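Local structure of PixA inclusion body protein (Burkholderia cenocepacia, 4LZK) at residues 112-117 with 146-151; 17-22 with 79-84; 100-105 with 158-163. The protein is of unknown function but belongs to the PixA family of bacterial inclusion body proteins and has a fold rich in beta strands. One frame throughout, in Å; residues are numbered along the deposited sequence.

Contact 1 (112-117 with 146-151)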
ATOM      1  N   ALA C 112       5.385 -17.871  21.826  1.00 12.64           N
ATOM      2  CA  ALA C 112       5.049 -18.512  23.085  1.00 12.60           C
ATOM      3  C   ALA C 112       3.644 -18.119  23.405  1.00 12.53           C
ATOM      4  O   ALA C 112       3.153 -17.166  22.769  1.00 12.64           O
ATOM      5  CB  ALA C 112       5.947 -18.049  24.144  1.00 13.04           C
ATOM      6  N   PRO C 113       2.951 -18.879  24.255  1.00 11.96           N
ATOM      7  CA  PRO C 113       1.637 -18.433  24.722  1.00 13.57           C
ATOM      8  C   PRO C 113       1.803 -17.022  25.399  1.00 13.71           C
ATOM      9  O   PRO C 113       2.859 -16.720  25.983  1.00 13.73           O
ATOM     10  CB  PRO C 113       1.254 -19.471  25.771  1.00 13.33           C
ATOM     11  CG  PRO C 113       2.038 -20.676  25.418  1.00 12.68           C
ATOM     12  CD  PRO C 113       3.277 -20.247  24.738  1.00 12.71           C
ATOM     13  N   PHE C 114       0.805 -16.185  25.271  1.00 12.83           N
ATOM     14  CA  PHE C 114       0.892 -14.805  25.692  1.00 14.41           C
ATOM     15  C   PHE C 114       0.618 -14.620  27.160  1.00 15.51           C
ATOM     16  O   PHE C 114      -0.136 -15.371  27.751  1.00 14.71           O
ATOM     17  CB  PHE C 114      -0.099 -13.927  24.877  1.00 13.23           C
ATOM     18  CG  PHE C 114       0.416 -13.593  23.482  1.00 13.14           C
ATOM     19  CD1 PHE C 114       0.520 -14.574  22.529  1.00 12.85           C
ATOM     20  CD2 PHE C 114       0.828 -12.285  23.173  1.00 13.18           C
ATOM     21  CE1 PHE C 114       1.031 -14.257  21.304  1.00 12.78           C
ATOM     22  CE2 PHE C 114       1.275 -11.965  21.934  1.00 14.93           C
ATOM     23  CZ  PHE C 114       1.376 -12.973  20.983  1.00 13.82           C
ATOM     24  N   THR C 115       1.183 -13.580  27.731  1.00 15.71           N
ATOM     25  CA  THR C 115       0.963 -13.311  29.149  1.00 18.75           C
ATOM     26  C   THR C 115       0.364 -11.897  29.275  1.00 17.22           C
ATOM     27  O   THR C 115       0.892 -10.945  28.738  1.00 16.38           O
ATOM     28  CB  THR C 115       2.270 -13.376  29.911  1.00 22.24           C
ATOM     29  OG1 THR C 115       2.898 -14.652  29.719  1.00 21.94           O
ATOM     30  CG2 THR C 115       2.052 -13.073  31.370  1.00 23.10           C
ATOM     31  N   ALA C 116      -0.729 -11.808  29.996  1.00 17.30           N
ATOM     32  CA  ALA C 116      -1.361 -10.551  30.322  1.00 18.05           C
ATOM     33  C   ALA C 116      -0.587  -9.861  31.389  1.00 19.92           C
ATOM     34  O   ALA C 116      -0.275 -10.467  32.426  1.00 18.19           O
ATOM     35  CB  ALA C 116      -2.786 -10.763  30.789  1.00 20.94           C
ATOM     36  N   VAL C 117      -0.267  -8.609  31.184  1.00 16.90           N
ATOM     37  CA  VAL C 117       0.457  -7.819  32.162  1.00 19.78           C
ATOM     38  C   VAL C 117      -0.273  -6.498  32.408  1.00 20.71           C
ATOM     39  O   VAL C 117      -0.650  -5.786  31.482  1.00 16.53           O
ATOM     40  CB  VAL C 117       1.851  -7.534  31.616  1.00 23.91           C
ATOM     41  CG1 VAL C 117       2.588  -6.513  32.459  1.00 30.43           C
ATOM     42  CG2 VAL C 117       2.644  -8.829  31.459  1.00 25.82           C
ATOM     43  N   PHE C 146      -0.437  -7.755  26.297  1.00 14.54           N
ATOM     44  CA  PHE C 146      -0.322  -9.205  26.166  1.00 14.18           C
ATOM     45  C   PHE C 146       1.059  -9.458  25.584  1.00 14.40           C
ATOM     46  O   PHE C 146       1.349  -8.998  24.466  1.00 12.65           O
ATOM     47  CB  PHE C 146      -1.466  -9.701  25.323  1.00 14.00           C
ATOM     48  CG  PHE C 146      -2.802  -9.656  26.068  1.00 14.41           C
ATOM     49  CD1 PHE C 146      -3.514  -8.444  26.138  1.00 14.45           C
ATOM     50  CD2 PHE C 146      -3.312 -10.737  26.686  1.00 17.90           C
ATOM     51  CE1 PHE C 146      -4.708  -8.366  26.853  1.00 17.63           C
ATOM     52  CE2 PHE C 146      -4.541 -10.680  27.376  1.00 16.31           C
ATOM     53  CZ  PHE C 146      -5.214  -9.454  27.468  1.00 17.05           C
ATOM     54  N   GLU C 147       1.967 -10.020  26.354  1.00 14.41           N
ATOM     55  CA  GLU C 147       3.372 -10.102  25.914  1.00 16.03           C
ATOM     56  C   GLU C 147       3.714 -11.538  25.463  1.00 12.39           C
ATOM     57  O   GLU C 147       3.247 -12.527  26.059  1.00 14.02           O
ATOM     58  CB  GLU C 147       4.304  -9.712  27.040  1.00 18.66           C
ATOM     59  CG  GLU C 147       4.120  -8.263  27.517  1.00 23.39           C
ATOM     60  CD  GLU C 147       5.093  -7.864  28.680  1.00 26.89           C
ATOM     61  OE1 GLU C 147       5.717  -8.728  29.333  1.00 28.75           O
ATOM     62  OE2 GLU C 147       5.205  -6.656  28.979  1.00 31.34           O
ATOM     63  N   SER C 148       4.553 -11.668  24.477  1.00 13.96           N
ATOM     64  CA  SER C 148       5.111 -12.947  24.122  1.00 13.81           C
ATOM     65  C   SER C 148       6.495 -12.771  23.534  1.00 12.31           C
ATOM     66  O   SER C 148       7.064 -11.708  23.568  1.00 10.95           O
ATOM     67  CB  SER C 148       4.158 -13.629  23.157  1.00 15.03           C
ATOM     68  OG  SER C 148       4.604 -14.935  22.804  1.00 15.12           O
ATOM     69  N   VAL C 149       7.054 -13.852  22.966  1.00 12.76           N
ATOM     70  CA  VAL C 149       8.344 -13.797  22.324  1.00 13.40           C
ATOM     71  C   VAL C 149       8.240 -14.790  21.147  1.00 14.22           C
ATOM     72  O   VAL C 149       7.524 -15.792  21.234  1.00 13.66           O
ATOM     73  CB  VAL C 149       9.507 -14.174  23.311  1.00 14.65           C
ATOM     74  CG1 VAL C 149       9.462 -15.666  23.715  1.00 13.26           C
ATOM     75  CG2 VAL C 149      10.871 -13.835  22.714  1.00 16.53           C
ATOM     76  N   ALA C 150       8.891 -14.475  20.047  1.00 14.19           N
ATOM     77  CA  ALA C 150       8.996 -15.425  18.947  1.00 15.79           C
ATOM     78  C   ALA C 150      10.017 -16.490  19.337  1.00 15.00           C
ATOM     79  O   ALA C 150      11.149 -16.132  19.658  1.00 16.35           O
ATOM     80  CB  ALA C 150       9.443 -14.723  17.662  1.00 14.54           C
ATOM     81  N   LYS C 151       9.671 -17.758  19.252  1.00 13.59           N
ATOM     82  CA  LYS C 151      10.606 -18.791  19.688  1.00 16.17           C
ATOM     83  C   LYS C 151      10.800 -19.901  18.695  1.00 17.18           C
ATOM     84  O   LYS C 151      11.671 -20.750  18.920  1.00 16.66           O
ATOM     85  CB  LYS C 151      10.251 -19.410  21.054  1.00 15.90           C
ATOM     86  CG  LYS C 151       8.815 -19.741  21.241  1.00 19.19           C
ATOM     87  CD  LYS C 151       8.434 -21.026  20.617  1.00 21.05           C
ATOM     88  CE  LYS C 151       7.097 -21.544  21.184  1.00 21.29           C
ATOM     89  NZ  LYS C 151       6.836 -22.816  20.423  1.00 16.89           N
TER
HETATM   90  O   HOH W   1       4.351 -14.969  27.534  1.00 20.69           O

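Contact 2 (17-22 with 79-84)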
ATOM      1  N   ALA C  17      17.871  -9.200  20.493  1.00 24.65           N
ATOM      2  CA  ALA C  17      16.448  -9.389  20.498  1.00 22.66           C
ATOM      3  C   ALA C  17      15.770  -8.023  20.585  1.00 25.39           C
ATOM      4  O   ALA C  17      16.103  -7.241  21.470  1.00 24.13           O
ATOM      5  CB  ALA C  17      16.064 -10.285  21.662  1.00 21.51           C
ATOM      6  N   GLN C  18      14.858  -7.726  19.639  1.00 23.06           N
ATOM      7  CA  GLN C  18      14.060  -6.477  19.670  1.00 22.85           C
ATOM      8  C   GLN C  18      12.802  -6.653  20.546  1.00 23.01           C
ATOM      9  O   GLN C  18      12.416  -7.780  20.912  1.00 22.00           O
ATOM     10  CB  GLN C  18      13.681  -6.088  18.229  1.00 24.88           C
ATOM     11  CG  GLN C  18      14.845  -5.950  17.252  1.00 29.45           C
ATOM     12  CD  GLN C  18      15.795  -4.813  17.643  1.00 29.31           C
ATOM     13  OE1 GLN C  18      15.369  -3.725  17.892  1.00 32.28           O
ATOM     14  NE2 GLN C  18      17.074  -5.096  17.719  1.00 33.08           N
ATOM     15  N   SER C  19      12.228  -5.544  20.996  1.00 22.84           N
ATOM     16  CA  SER C  19      10.948  -5.505  21.697  1.00 22.24           C
ATOM     17  C   SER C  19       9.989  -4.641  20.880  1.00 20.59           C
ATOM     18  O   SER C  19      10.171  -3.447  20.799  1.00 23.34           O
ATOM     19  CB  SER C  19      11.094  -4.853  23.027  1.00 25.97           C
ATOM     20  OG  SER C  19      12.128  -5.499  23.693  1.00 35.44           O
ATOM     21  N   ILE C  20       9.012  -5.279  20.271  1.00 16.79           N
ATOM     22  CA  ILE C  20       8.137  -4.679  19.309  1.00 15.61           C
ATOM     23  C   ILE C  20       6.795  -4.407  19.993  1.00 16.20           C
ATOM     24  O   ILE C  20       6.257  -5.229  20.654  1.00 14.33           O
ATOM     25  CB  ILE C  20       7.890  -5.676  18.195  1.00 15.65           C
ATOM     26  CG1 ILE C  20       9.238  -6.051  17.571  1.00 19.68           C
ATOM     27  CG2 ILE C  20       6.981  -5.036  17.169  1.00 15.70           C
ATOM     28  CD1 ILE C  20       9.102  -7.364  16.795  1.00 23.02           C
ATOM     29  N   GLN C  21       6.322  -3.200  19.888  1.00 15.29           N
ATOM     30  CA  GLN C  21       5.032  -2.894  20.389  1.00 16.02           C
ATOM     31  C   GLN C  21       4.004  -2.968  19.282  1.00 13.79           C
ATOM     32  O   GLN C  21       4.189  -2.400  18.184  1.00 12.08           O
ATOM     33  CB  GLN C  21       5.058  -1.458  20.956  1.00 18.42           C
ATOM     34  CG  GLN C  21       6.033  -1.157  22.087  1.00 21.72           C
ATOM     35  CD  GLN C  21       6.278   0.369  22.176  1.00 27.64           C
ATOM     36  OE1 GLN C  21       6.805   0.998  21.215  1.00 34.13           O
ATOM     37  NE2 GLN C  21       5.958   0.938  23.283  1.00 26.83           N
ATOM     38  N   ILE C  22       2.851  -3.587  19.583  1.00 12.52           N
ATOM     39  CA  ILE C  22       1.876  -3.752  18.579  1.00 12.30           C
ATOM     40  C   ILE C  22       0.575  -3.146  19.110  1.00 11.10           C
ATOM     41  O   ILE C  22       0.251  -3.423  20.219  1.00 10.67           O
ATOM     42  CB  ILE C  22       1.650  -5.254  18.173  1.00 12.21           C
ATOM     43  CG1 ILE C  22       2.915  -5.944  17.648  1.00 15.07           C
ATOM     44  CG2 ILE C  22       0.513  -5.364  17.187  1.00 12.64           C
ATOM     45  CD1 ILE C  22       2.733  -7.468  17.582  1.00 16.21           C
ATOM     46  N   GLY C  79      13.479 -14.731  18.714  1.00 13.84           N
ATOM     47  CA  GLY C  79      14.078 -13.945  19.760  1.00 13.49           C
ATOM     48  C   GLY C  79      13.348 -12.652  20.114  1.00 13.98           C
ATOM     49  O   GLY C  79      13.407 -12.217  21.243  1.00 12.05           O
ATOM     50  N   ASP C  80      12.683 -12.023  19.137  1.00 14.75           N
ATOM     51  CA  ASP C  80      12.025 -10.748  19.327  1.00 14.62           C
ATOM     52  C   ASP C  80      10.845 -10.940  20.262  1.00 17.02           C
ATOM     53  O   ASP C  80      10.072 -11.908  20.128  1.00 16.12           O
ATOM     54  CB  ASP C  80      11.557 -10.166  17.992  1.00 14.83           C
ATOM     55  CG  ASP C  80      12.770  -9.715  17.072  1.00 18.02           C
ATOM     56  OD1 ASP C  80      13.952  -9.777  17.580  1.00 20.15           O
ATOM     57  OD2 ASP C  80      12.536  -9.366  15.866  1.00 17.33           O
ATOM     58  N   LYS C  81      10.730 -10.005  21.204  1.00 18.17           N
ATOM     59  CA  LYS C  81       9.604  -9.902  22.077  1.00 18.76           C
ATOM     60  C   LYS C  81       8.475  -9.079  21.430  1.00 15.32           C
ATOM     61  O   LYS C  81       8.743  -8.181  20.642  1.00 13.92           O
ATOM     62  CB  LYS C  81      10.035  -9.201  23.367  1.00 23.22           C
ATOM     63  CG  LYS C  81      11.307  -9.855  23.921  1.00 34.03           C
ATOM     64  CD  LYS C  81      11.573  -9.593  25.409  1.00 40.03           C
ATOM     65  CE  LYS C  81      12.573  -8.441  25.671  1.00 45.64           C
ATOM     66  NZ  LYS C  81      12.422  -7.915  27.069  1.00 48.66           N
ATOM     67  N   VAL C  82       7.228  -9.386  21.757  1.00 14.73           N
ATOM     68  CA  VAL C  82       6.102  -8.576  21.211  1.00 15.24           C
ATOM     69  C   VAL C  82       5.182  -8.211  22.364  1.00 13.33           C
ATOM     70  O   VAL C  82       5.226  -8.886  23.413  1.00 11.96           O
ATOM     71  CB  VAL C  82       5.323  -9.246  20.106  1.00 15.94           C
ATOM     72  CG1 VAL C  82       6.187  -9.479  18.881  1.00 17.11           C
ATOM     73  CG2 VAL C  82       4.688 -10.555  20.595  1.00 18.32           C
ATOM     74  N   SER C  83       4.519  -7.081  22.259  1.00 12.57           N
ATOM     75  CA  SER C  83       3.617  -6.649  23.313  1.00 13.41           C
ATOM     76  C   SER C  83       2.442  -6.048  22.585  1.00 13.95           C
ATOM     77  O   SER C  83       2.620  -5.091  21.814  1.00 12.18           O
ATOM     78  CB  SER C  83       4.274  -5.624  24.232  1.00 15.11           C
ATOM     79  OG  SER C  83       3.299  -5.171  25.227  1.00 15.65           O
ATOM     80  N   LEU C  84       1.254  -6.630  22.811  1.00 12.87           N
ATOM     81  CA  LEU C  84       0.053  -6.349  22.053  1.00 12.43           C
ATOM     82  C   LEU C  84      -0.957  -5.649  22.963  1.00 11.63           C
ATOM     83  O   LEU C  84      -1.214  -6.123  24.083  1.00 12.19           O
ATOM     84  CB  LEU C  84      -0.574  -7.612  21.467  1.00 13.06           C
ATOM     85  CG  LEU C  84      -1.945  -7.473  20.837  1.00 15.57           C
ATOM     86  CD1 LEU C  84      -1.816  -6.664  19.504  1.00 16.79           C
ATOM     87  CD2 LEU C  84      -2.596  -8.804  20.572  1.00 16.81           C
TER

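Contact 3 (100-105 with 158-163)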
ATOM      1  N   TYR C 100      -8.826  -9.761  25.849  1.00 13.47           N
ATOM      2  CA  TYR C 100      -8.745 -10.659  27.010  1.00 14.91           C
ATOM      3  C   TYR C 100      -8.052 -11.946  26.704  1.00 16.27           C
ATOM      4  O   TYR C 100      -7.657 -12.678  27.590  1.00 14.22           O
ATOM      5  CB  TYR C 100     -10.127 -10.952  27.593  1.00 14.49           C
ATOM      6  CG  TYR C 100     -11.096 -11.667  26.703  1.00 14.68           C
ATOM      7  CD1 TYR C 100     -11.925 -10.953  25.828  1.00 14.29           C
ATOM      8  CD2 TYR C 100     -11.248 -13.037  26.758  1.00 14.36           C
ATOM      9  CE1 TYR C 100     -12.860 -11.613  25.063  1.00 15.68           C
ATOM     10  CE2 TYR C 100     -12.184 -13.721  25.992  1.00 16.76           C
ATOM     11  CZ  TYR C 100     -12.993 -13.001  25.117  1.00 16.45           C
ATOM     12  OH  TYR C 100     -13.895 -13.712  24.323  1.00 16.09           O
ATOM     13  N   HIS C 101      -7.760 -12.195  25.455  1.00 16.33           N
ATOM     14  CA  HIS C 101      -7.037 -13.429  25.127  1.00 17.66           C
ATOM     15  C   HIS C 101      -6.345 -13.473  23.773  1.00 16.79           C
ATOM     16  O   HIS C 101      -6.827 -12.886  22.815  1.00 13.67           O
ATOM     17  CB  HIS C 101      -8.039 -14.567  25.118  1.00 21.23           C
ATOM     18  CG  HIS C 101      -7.395 -15.887  25.217  1.00 28.25           C
ATOM     19  ND1 HIS C 101      -7.715 -16.952  24.383  1.00 36.73           N
ATOM     20  CD2 HIS C 101      -6.375 -16.307  26.006  1.00 33.75           C
ATOM     21  CE1 HIS C 101      -6.949 -17.984  24.697  1.00 35.77           C
ATOM     22  NE2 HIS C 101      -6.112 -17.612  25.650  1.00 40.18           N
ATOM     23  N   VAL C 102      -5.205 -14.161  23.687  1.00 14.89           N
ATOM     24  CA  VAL C 102      -4.552 -14.423  22.401  1.00 15.29           C
ATOM     25  C   VAL C 102      -4.207 -15.892  22.329  1.00 18.29           C
ATOM     26  O   VAL C 102      -3.737 -16.477  23.329  1.00 18.33           O
ATOM     27  CB  VAL C 102      -3.255 -13.575  22.225  1.00 19.16           C
ATOM     28  CG1 VAL C 102      -2.607 -13.862  20.935  1.00 18.97           C
ATOM     29  CG2 VAL C 102      -3.495 -12.121  22.397  1.00 19.32           C
ATOM     30  N   GLN C 103      -4.436 -16.516  21.191  1.00 16.74           N
ATOM     31  CA  GLN C 103      -4.122 -17.923  20.976  1.00 16.67           C
ATOM     32  C   GLN C 103      -3.741 -18.275  19.583  1.00 18.56           C
ATOM     33  O   GLN C 103      -4.010 -17.522  18.611  1.00 16.09           O
ATOM     34  CB  GLN C 103      -5.287 -18.786  21.400  1.00 18.11           C
ATOM     35  CG  GLN C 103      -6.502 -18.797  20.554  1.00 20.12           C
ATOM     36  CD  GLN C 103      -7.667 -19.367  21.343  1.00 28.72           C
ATOM     37  OE1 GLN C 103      -8.247 -18.661  22.153  1.00 32.28           O
ATOM     38  NE2 GLN C 103      -8.010 -20.635  21.100  1.00 30.36           N
ATOM     39  N   GLN C 104      -3.081 -19.421  19.431  1.00 18.15           N
ATOM     40  CA  GLN C 104      -2.784 -19.933  18.135  1.00 17.99           C
ATOM     41  C   GLN C 104      -4.027 -20.321  17.418  1.00 17.91           C
ATOM     42  O   GLN C 104      -4.862 -21.013  17.940  1.00 21.04           O
ATOM     43  CB  GLN C 104      -1.895 -21.179  18.251  1.00 21.04           C
ATOM     44  CG  GLN C 104      -1.535 -21.869  16.923  1.00 20.06           C
ATOM     45  CD  GLN C 104      -0.467 -22.885  17.149  1.00 26.80           C
ATOM     46  OE1 GLN C 104      -0.278 -23.371  18.290  1.00 29.44           O
ATOM     47  NE2 GLN C 104       0.251 -23.240  16.099  1.00 31.65           N
ATOM     48  N   TYR C 105      -4.141 -19.919  16.165  1.00 17.57           N
ATOM     49  CA  TYR C 105      -5.263 -20.291  15.321  1.00 16.82           C
ATOM     50  C   TYR C 105      -4.818 -21.341  14.271  1.00 16.70           C
ATOM     51  O   TYR C 105      -5.548 -22.248  13.985  1.00 20.28           O
ATOM     52  CB  TYR C 105      -5.806 -19.014  14.669  1.00 16.87           C
ATOM     53  CG  TYR C 105      -7.053 -19.189  13.843  1.00 16.99           C
ATOM     54  CD1 TYR C 105      -8.312 -19.280  14.441  1.00 17.54           C
ATOM     55  CD2 TYR C 105      -7.000 -19.240  12.452  1.00 19.71           C
ATOM     56  CE1 TYR C 105      -9.469 -19.458  13.662  1.00 16.44           C
ATOM     57  CE2 TYR C 105      -8.162 -19.363  11.693  1.00 18.79           C
ATOM     58  CZ  TYR C 105      -9.384 -19.487  12.312  1.00 18.33           C
ATOM     59  OH  TYR C 105     -10.511 -19.612  11.585  1.00 18.45           O
ATOM     60  N   LEU C 158      -2.676 -16.121  14.579  1.00 13.21           N
ATOM     61  CA  LEU C 158      -3.152 -15.911  15.931  1.00 14.08           C
ATOM     62  C   LEU C 158      -4.565 -15.374  15.976  1.00 14.89           C
ATOM     63  O   LEU C 158      -4.932 -14.525  15.133  1.00 13.65           O
ATOM     64  CB  LEU C 158      -2.250 -14.862  16.545  1.00 15.70           C
ATOM     65  CG  LEU C 158      -0.828 -15.418  16.468  1.00 20.01           C
ATOM     66  CD1 LEU C 158       0.149 -14.573  15.668  1.00 24.40           C
ATOM     67  CD2 LEU C 158      -0.356 -15.759  17.840  1.00 23.70           C
ATOM     68  N   ALA C 159      -5.413 -15.898  16.898  1.00 13.00           N
ATOM     69  CA  ALA C 159      -6.670 -15.324  17.166  1.00 12.97           C
ATOM     70  C   ALA C 159      -6.610 -14.438  18.384  1.00 13.95           C
ATOM     71  O   ALA C 159      -6.155 -14.913  19.432  1.00 15.97           O
ATOM     72  CB  ALA C 159      -7.690 -16.432  17.379  1.00 13.26           C
ATOM     73  N   THR C 160      -7.091 -13.214  18.295  1.00 12.58           N
ATOM     74  CA  THR C 160      -7.124 -12.300  19.456  1.00 12.73           C
ATOM     75  C   THR C 160      -8.606 -12.019  19.754  1.00 13.05           C
ATOM     76  O   THR C 160      -9.334 -11.517  18.868  1.00 11.34           O
ATOM     77  CB  THR C 160      -6.401 -11.017  19.153  1.00 14.17           C
ATOM     78  OG1 THR C 160      -4.987 -11.298  18.863  1.00 16.48           O
ATOM     79  CG2 THR C 160      -6.536 -10.061  20.316  1.00 15.50           C
ATOM     80  N   SER C 161      -9.054 -12.326  20.965  1.00 11.52           N
ATOM     81  CA  SER C 161     -10.413 -12.122  21.377  1.00 12.88           C
ATOM     82  C   SER C 161     -10.508 -10.880  22.297  1.00 13.88           C
ATOM     83  O   SER C 161      -9.608 -10.608  23.080  1.00 16.56           O
ATOM     84  CB  SER C 161     -10.920 -13.316  22.154  1.00 14.05           C
ATOM     85  OG  SER C 161     -10.832 -14.459  21.349  1.00 15.00           O
ATOM     86  N   PHE C 162     -11.551 -10.091  22.110  1.00 15.61           N
ATOM     87  CA  PHE C 162     -11.722  -8.863  22.839  1.00 13.59           C
ATOM     88  C   PHE C 162     -13.167  -8.638  23.195  1.00 14.10           C
ATOM     89  O   PHE C 162     -14.092  -9.122  22.560  1.00 15.77           O
ATOM     90  CB  PHE C 162     -11.185  -7.669  22.052  1.00 13.54           C
ATOM     91  CG  PHE C 162     -11.995  -7.289  20.821  1.00 12.33           C
ATOM     92  CD1 PHE C 162     -11.727  -7.867  19.563  1.00 12.57           C
ATOM     93  CD2 PHE C 162     -12.946  -6.275  20.863  1.00 11.51           C
ATOM     94  CE1 PHE C 162     -12.421  -7.491  18.462  1.00 12.32           C
ATOM     95  CE2 PHE C 162     -13.652  -5.926  19.722  1.00 11.06           C
ATOM     96  CZ  PHE C 162     -13.377  -6.513  18.537  1.00 12.22           C
ATOM     97  N   ALA C 163     -13.355  -7.889  24.274  1.00 13.83           N
ATOM     98  CA  ALA C 163     -14.720  -7.493  24.685  1.00 15.27           C
ATOM     99  C   ALA C 163     -14.963  -6.106  24.175  1.00 17.91           C
ATOM    100  O   ALA C 163     -14.094  -5.223  24.280  1.00 19.11           O
ATOM    101  CB  ALA C 163     -14.848  -7.513  26.202  1.00 16.74           C
TER
HETATM  102  O   HOH W   2      -8.235 -15.637  21.654  1.00 16.41           O

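Contact 1 (112-117 with 146-151)
Thr115 and Glu147 form an antiparallel hydrogen-bonded pair. Thr115 N donates to Glu147 O at 2.9 Å, and Glu147 N returns a bond to Thr115 O at 2.8 Å. Ala116 and Phe146 follow as a non-hydrogen-bonded pair. Beyond the ladder, Ala112 N binds Val149 O at 3.0 Å, almost in line with the carbonyl.

One side-chain bond ties down the loop before strand 115-120. Ser148 OG donates to Ala112 O over 2.7 Å and reaches it from above the carbonyl plane. With OG anti to the backbone N of Ser148 (chi1 -177°), the hydroxyl extends to the loop. A water adds a second link. It donates to Pro113 O and Glu147 O and accepts from Thr115 OG1, so Glu147 O receives both this water and Thr115 N. Glu147 lies on the face of Thr115, and its carboxylate meets Val117 CG2, the two side chains crossing at a slant.

The apolar part centres on the Phe114 ring. Ser148 CB sits over the middle of one face, 3.4 Å from the centroid, in a CH-pi contact. Phe146 O lies at the ring edge, 3.6 Å from Phe114 CD2. Ala116 CB rests against Phe146 CE2 at 3.8 Å.

Strand 115-120 is the outermost strand of its sheet within this chain. Strand 142-149 joins it to strand 81-88, while Phe114 and Phe146 reach across to strand 96-105.

Contact 2 (17-22 with 79-84)
Ile22 packs on Val82 and Leu84 across two parallel strands, and its side chain can be followed outward. CB lies 3.8 Å from Ser83 O and close to Leu84 CD1. Here the side chain branches. CG2 is anti to the backbone N and presses on Leu84 CD1 at 3.5 Å. The other branch runs through CG1 (chi1 -59°) and is extended to CD1, which lands 4.0 Å from Val82 CB. Ile22 thus straddles its own partner, Leu84, and the residue two places before it. Two residues earlier, Ile20 works through one atom: its CD1 meets Asp80 CB at 3.9 Å and also approaches Val82 CG1.

The backbones run in parallel register. Ile20 N donates to Lys81 O and Ile22 N to Ser83 O, the latter at 2.7 Å. Lys81 N donates to Gln18 O, while the bond from Ser83 N to Ile20 O is weak. At the start of the ladder a side chain takes over: Gln18 N donates to Asp80 OD1 at 3.0 Å, from above the carboxylate plane. Asp80 OD2 is held by Asn77, so both carboxylate oxygens are engaged.

Ser19, Gln21, Lys81 and Ser83 occupy the other face. There Gln21 packs on Asn29 of the second subunit. Strand 53-57 flanks strand 19-26, and strand 142-149 flanks strand 81-88. Leu72, Leu74 and Leu76 of strand 72-76 cover the face with Ile20 and Ile22.

Contact 3 (100-105 with 158-163)
Tyr100 and His101 both face Ser161, which makes a classic beta bulge. Tyr100 N donates to Ser161 O at 3.0 Å, and His101 N adds a weak bond to the same oxygen. The Tyr100 ring has Ser161 CB over one face, 4.0 Å from its centroid, and Ala163 N at its edge. CG stands between the backbone N and the carbonyl carbon (chi1 63°), which brings the ring across the opposing strand. The Tyr100 hydroxyl is hydrogen-bonded to Ala42 O.

His101 O then accepts from Ser161 N at 2.9 Å. Val102 lies alongside Thr160, pointing the same way, with CG2 3.9 Å from Thr160 OG1. Gln103 pairs with Ala159 through two backbone bonds, and its CG touches Ala159 CB. Tyr105 CD1 reaches Ala159 CB at 4.1 Å.

The two faces differ in chemistry. Val102 and Thr160 share the inner face, where Val102 and Leu158 bring apolar groups and the Thr160 hydroxyl is hydrogen-bonded to Trp182 NE1. The face with His101, Gln103 and Ser161 is more polar, and a water sits near Gln103 OE1, Ala159 O and Ser161 OG. In the third subunit, Ile11 O is hydrogen-bonded to Gln103 NE2 and Lys15 makes a cation-pi contact with Tyr105. This strand pair therefore serves both the interior and a subunit interface.

Contacts 1 and 2 belong to one sheet, with centres about 9 Å apart. Strands 81-88 and 142-149 are neighbours there, and probable hydrogen bonds join them: Ala150 N to Asp80 O at 2.8 Å and Phe146 N to Leu84 O at 2.9 Å. Contact 3 lies in the other sheet, about 12 Å from contact 1 and 17 Å from contact 2, centre to centre. Side chains close the gap. Phe114 CD1 meets Val102 CG1 at 3.6 Å, and Leu84 CD2 touches Val102 CG2 at 3.9 Å. Val102 of contact 3 thus touches both other contacts. Along the chain, contact 1 is nested within the loop closed by contact 3, and contact 2 precedes both.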